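Local coordinates for ABC transporter, periplasmic substrate-binding protein (PDB 2HPG), which probably binds a small solute in the periplasm and delivers it to a tripartite ATP-independent (TRAP) membrane transporter, at residues Ala104-Val107 and Leu108-Lys112; Leu311-Leu314 and Ile315-Lys319. All coordinates share one frame; numbering follows the deposited sequence.

Contact 1: Ala104-Val107 and Leu108-Lys112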
# COMPACT_ATOMS: atom_id res chain seq x y z
N ALA A 104 -13.66 3.79 -2.73
CA ALA A 104 -12.55 2.90 -2.35
C ALA A 104 -12.53 2.66 -0.83
O ALA A 104 -12.42 1.52 -0.40
CB ALA A 104 -11.20 3.49 -2.83
N ILE A 105 -12.68 3.74 -0.06
CA ILE A 105 -12.77 3.69 1.41
C ILE A 105 -13.99 2.92 1.89
O ILE A 105 -13.90 2.17 2.86
CB ILE A 105 -12.87 5.13 2.01
CG1 ILE A 105 -11.54 5.90 1.86
CG2 ILE A 105 -13.29 5.10 3.49
CD1 ILE A 105 -10.28 5.12 2.23
N GLU A 106 -15.12 3.11 1.21
CA GLU A 106 -16.34 2.38 1.58
C GLU A 106 -16.20 0.89 1.33
O GLU A 106 -16.63 0.09 2.15
CB GLU A 106 -17.58 2.95 0.87
CG GLU A 106 -18.90 2.26 1.29
CD GLU A 106 -19.03 2.07 2.83
OE1 GLU A 106 -18.92 3.07 3.59
OE2 GLU A 106 -19.25 0.92 3.27
N VAL A 107 -15.59 0.50 0.21
CA VAL A 107 -15.28 -0.91 -0.05
C VAL A 107 -14.37 -1.53 1.03
O VAL A 107 -14.56 -2.67 1.43
CB VAL A 107 -14.63 -1.10 -1.46
CG1 VAL A 107 -13.69 -2.29 -1.50
CG2 VAL A 107 -15.71 -1.29 -2.49
N LEU A 108 -13.36 -0.77 1.46
CA LEU A 108 -12.44 -1.22 2.52
C LEU A 108 -13.22 -1.48 3.82
O LEU A 108 -13.03 -2.50 4.45
CB LEU A 108 -11.31 -0.20 2.75
CG LEU A 108 -10.30 -0.01 1.62
CD1 LEU A 108 -9.17 0.94 2.02
CD2 LEU A 108 -9.73 -1.33 1.14
N LYS A 109 -14.11 -0.57 4.18
CA LYS A 109 -14.99 -0.79 5.35
C LYS A 109 -15.83 -2.06 5.22
O LYS A 109 -15.97 -2.81 6.17
CB LYS A 109 -15.90 0.40 5.60
CG LYS A 109 -15.13 1.65 5.91
CD LYS A 109 -16.03 2.83 6.14
CE LYS A 109 -15.20 4.05 6.47
NZ LYS A 109 -16.01 5.29 6.42
N LYS A 110 -16.38 -2.30 4.03
CA LYS A 110 -17.15 -3.51 3.79
C LYS A 110 -16.26 -4.74 3.85
O LYS A 110 -16.69 -5.80 4.29
CB LYS A 110 -17.87 -3.45 2.43
CG LYS A 110 -19.07 -2.51 2.43
CD LYS A 110 -20.29 -3.15 3.14
CE LYS A 110 -21.53 -2.22 3.15
NZ LYS A 110 -21.15 -0.81 3.53
N ILE A 111 -15.01 -4.63 3.38
CA ILE A 111 -14.11 -5.77 3.48
C ILE A 111 -13.84 -6.07 4.97
O ILE A 111 -13.80 -7.22 5.37
CB ILE A 111 -12.78 -5.59 2.67
CG1 ILE A 111 -13.06 -5.67 1.16
CG2 ILE A 111 -11.76 -6.66 3.05
CD1 ILE A 111 -11.86 -5.39 0.29
N LYS A 112 -13.69 -5.02 5.77
CA LYS A 112 -13.32 -5.20 7.17
C LYS A 112 -14.39 -5.97 7.94
O LYS A 112 -14.09 -6.89 8.67
CB LYS A 112 -13.07 -3.88 7.86
CG LYS A 112 -12.54 -4.04 9.28
CD LYS A 112 -12.31 -2.69 9.91
CE LYS A 112 -12.49 -2.69 11.43
NZ LYS A 112 -12.76 -1.29 11.88
O HOH W 1 -17.38 5.22 4.00
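E106 and K110, one helical turn apart, meet because each side chain folds toward the other: E106 sets CG anti to its own backbone N (chi1 -177°) and then bends at chi2, while K110 bends at chi2 (-77°) and again at chi4. The result is a salt bridge, K110 NZ to E106 OE2 at 2.6 Å, with the ammonium above the carboxylate plane, 38° out of it. The second oxygen is engaged through a water, which donates to E106 OE1 (2.7 Å) and accepts from K109 NZ (2.8 Å), so one carboxylate ties together two successive lysines; both of its oxygens are engaged, which should restrain its rotation. K109 is extended beyond CG and runs across E106 at about a right angle; its CE rests on I105 CG2 at 3.7 Å. On another face of the helix V107 CG1 reaches I111 CD1 at 4.0 Å. Beneath them runs regular i to i+4 bonding, from L108 N to A104 O (3.1 Å) through I111 N to V107 O. The helix, 101-112, lays L108 and K109 on strand 130-146, V107 and L108 on I93 of helix 92-95, and K110 and I111 on helix 308-318.

Contact 2: Leu311-Leu314 and Ile315-Lys319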
# COMPACT_ATOMS: atom_id res chain seq x y z
N LEU A 311 -10.65 -13.50 -4.16
CA LEU A 311 -11.33 -12.30 -4.71
C LEU A 311 -12.85 -12.50 -4.76
O LEU A 311 -13.63 -11.68 -4.27
CB LEU A 311 -10.79 -12.01 -6.12
CG LEU A 311 -11.47 -10.89 -6.93
CD1 LEU A 311 -11.21 -9.53 -6.30
CD2 LEU A 311 -11.01 -10.91 -8.37
N ASN A 312 -13.25 -13.61 -5.35
CA ASN A 312 -14.67 -13.97 -5.49
C ASN A 312 -15.37 -14.05 -4.15
O ASN A 312 -16.50 -13.53 -3.97
CB ASN A 312 -14.77 -15.30 -6.24
CG ASN A 312 -14.44 -15.16 -7.71
OD1 ASN A 312 -14.87 -14.20 -8.35
ND2 ASN A 312 -13.68 -16.11 -8.25
N GLN A 313 -14.69 -14.66 -3.18
CA GLN A 313 -15.21 -14.73 -1.83
C GLN A 313 -15.45 -13.35 -1.26
O GLN A 313 -16.47 -13.11 -0.66
CB GLN A 313 -14.29 -15.54 -0.92
CG GLN A 313 -14.96 -15.89 0.41
CD GLN A 313 -16.26 -16.71 0.24
OE1 GLN A 313 -16.27 -17.75 -0.43
NE2 GLN A 313 -17.34 -16.23 0.85
N LEU A 314 -14.51 -12.43 -1.47
CA LEU A 314 -14.71 -11.04 -1.02
C LEU A 314 -15.83 -10.31 -1.78
O LEU A 314 -16.59 -9.52 -1.19
CB LEU A 314 -13.39 -10.24 -1.10
CG LEU A 314 -12.37 -10.46 0.03
CD1 LEU A 314 -11.07 -9.68 -0.24
CD2 LEU A 314 -12.96 -10.07 1.39
N ILE A 315 -15.93 -10.57 -3.09
CA ILE A 315 -16.97 -9.95 -3.94
C ILE A 315 -18.38 -10.28 -3.41
O ILE A 315 -19.23 -9.39 -3.20
CB ILE A 315 -16.83 -10.39 -5.42
CG1 ILE A 315 -15.62 -9.70 -6.08
CG2 ILE A 315 -18.08 -10.05 -6.20
CD1 ILE A 315 -15.09 -10.39 -7.33
N LYS A 316 -18.60 -11.57 -3.16
CA LYS A 316 -19.85 -12.09 -2.56
C LYS A 316 -20.34 -11.35 -1.31
O LYS A 316 -21.49 -10.91 -1.25
CB LYS A 316 -19.65 -13.55 -2.20
CG LYS A 316 -20.82 -14.20 -1.47
CD LYS A 316 -20.57 -15.69 -1.28
CE LYS A 316 -21.66 -16.32 -0.44
NZ LYS A 316 -21.43 -17.79 -0.31
N GLU A 317 -19.47 -11.22 -0.31
CA GLU A 317 -19.87 -10.68 0.99
C GLU A 317 -20.04 -9.16 0.98
O GLU A 317 -20.82 -8.59 1.76
CB GLU A 317 -18.87 -11.15 2.07
CG GLU A 317 -18.87 -12.67 2.23
CD GLU A 317 -17.68 -13.21 2.98
OE1 GLU A 317 -17.20 -12.55 3.92
OE2 GLU A 317 -17.23 -14.33 2.63
N VAL A 318 -19.32 -8.50 0.07
CA VAL A 318 -19.40 -7.05 -0.05
C VAL A 318 -20.61 -6.56 -0.88
O VAL A 318 -21.13 -5.48 -0.60
CB VAL A 318 -18.09 -6.46 -0.63
CG1 VAL A 318 -18.15 -4.95 -0.67
CG2 VAL A 318 -16.91 -6.92 0.22
N LYS A 319 -21.08 -7.35 -1.85
CA LYS A 319 -22.22 -6.96 -2.73
C LYS A 319 -23.59 -6.65 -2.05
O LYS A 319 -24.61 -6.48 -2.73
CB LYS A 319 -22.40 -7.95 -3.89
CG LYS A 319 -21.46 -7.64 -5.07
CD LYS A 319 -21.75 -8.45 -6.34
CE LYS A 319 -20.98 -7.89 -7.55
NZ LYS A 319 -20.80 -8.85 -8.69
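L311 opens the contact with I315, one turn on: its CG meets I315 CD1 at 3.7 Å, the two side chains slanting past each other, while its carbonyl O accepts from I315 N at 2.8 Å. N312 lies alongside I315 and points the same way, with OD1 4.0 Å from I315 CD1; its backbone O accepts from K316 N at 3.0 Å. Q313 carries the polar link. Its CG stands anti to the backbone N and the chain then turns at chi2 (59°), carrying the amide along the helix to E317, where NE2 donates to OE2 at 2.6 Å. The acceptor lies close to the amide plane and offers its anti lone pair, although amide and carboxylate planes are 51° apart. L314 closes the segment: its O accepts from V318 N at 3.2 Å, and V318 CG2 presses close to the same oxygen, 3.0 Å away. E317 OE2 is also hydrogen-bonded to T116 OG1 of helix 115-128, so this one oxygen is held both within helix 308-318 and from its neighbour. Such bonding to a neutral amide and a hydroxyl would probably stabilise the carboxylate's negative charge while fixing its orientation near the helix's C-terminal end.

How the contacts relate
Contacts 1 and 2 lie far apart in sequence but belong to two helices, 101-112 and 308-318, that pack together, with contact centres about 12 Å apart and on the same side of the chain's centre. The helices touch through carbon atoms: K110 CB meets V318 CG1 at 3.5 Å, and I111 CG2 meets L314 CD2 at 4.0 Å. K110 therefore plays two parts, its CB in the packing and its NZ in the salt bridge of contact 1. F92 of helix 92-95 touches both I111 and L314, and M96 touches V107 and V318, tying the helices to a shared neighbour. The pairing joins the C-terminal helix to the body of this solute-binding protein.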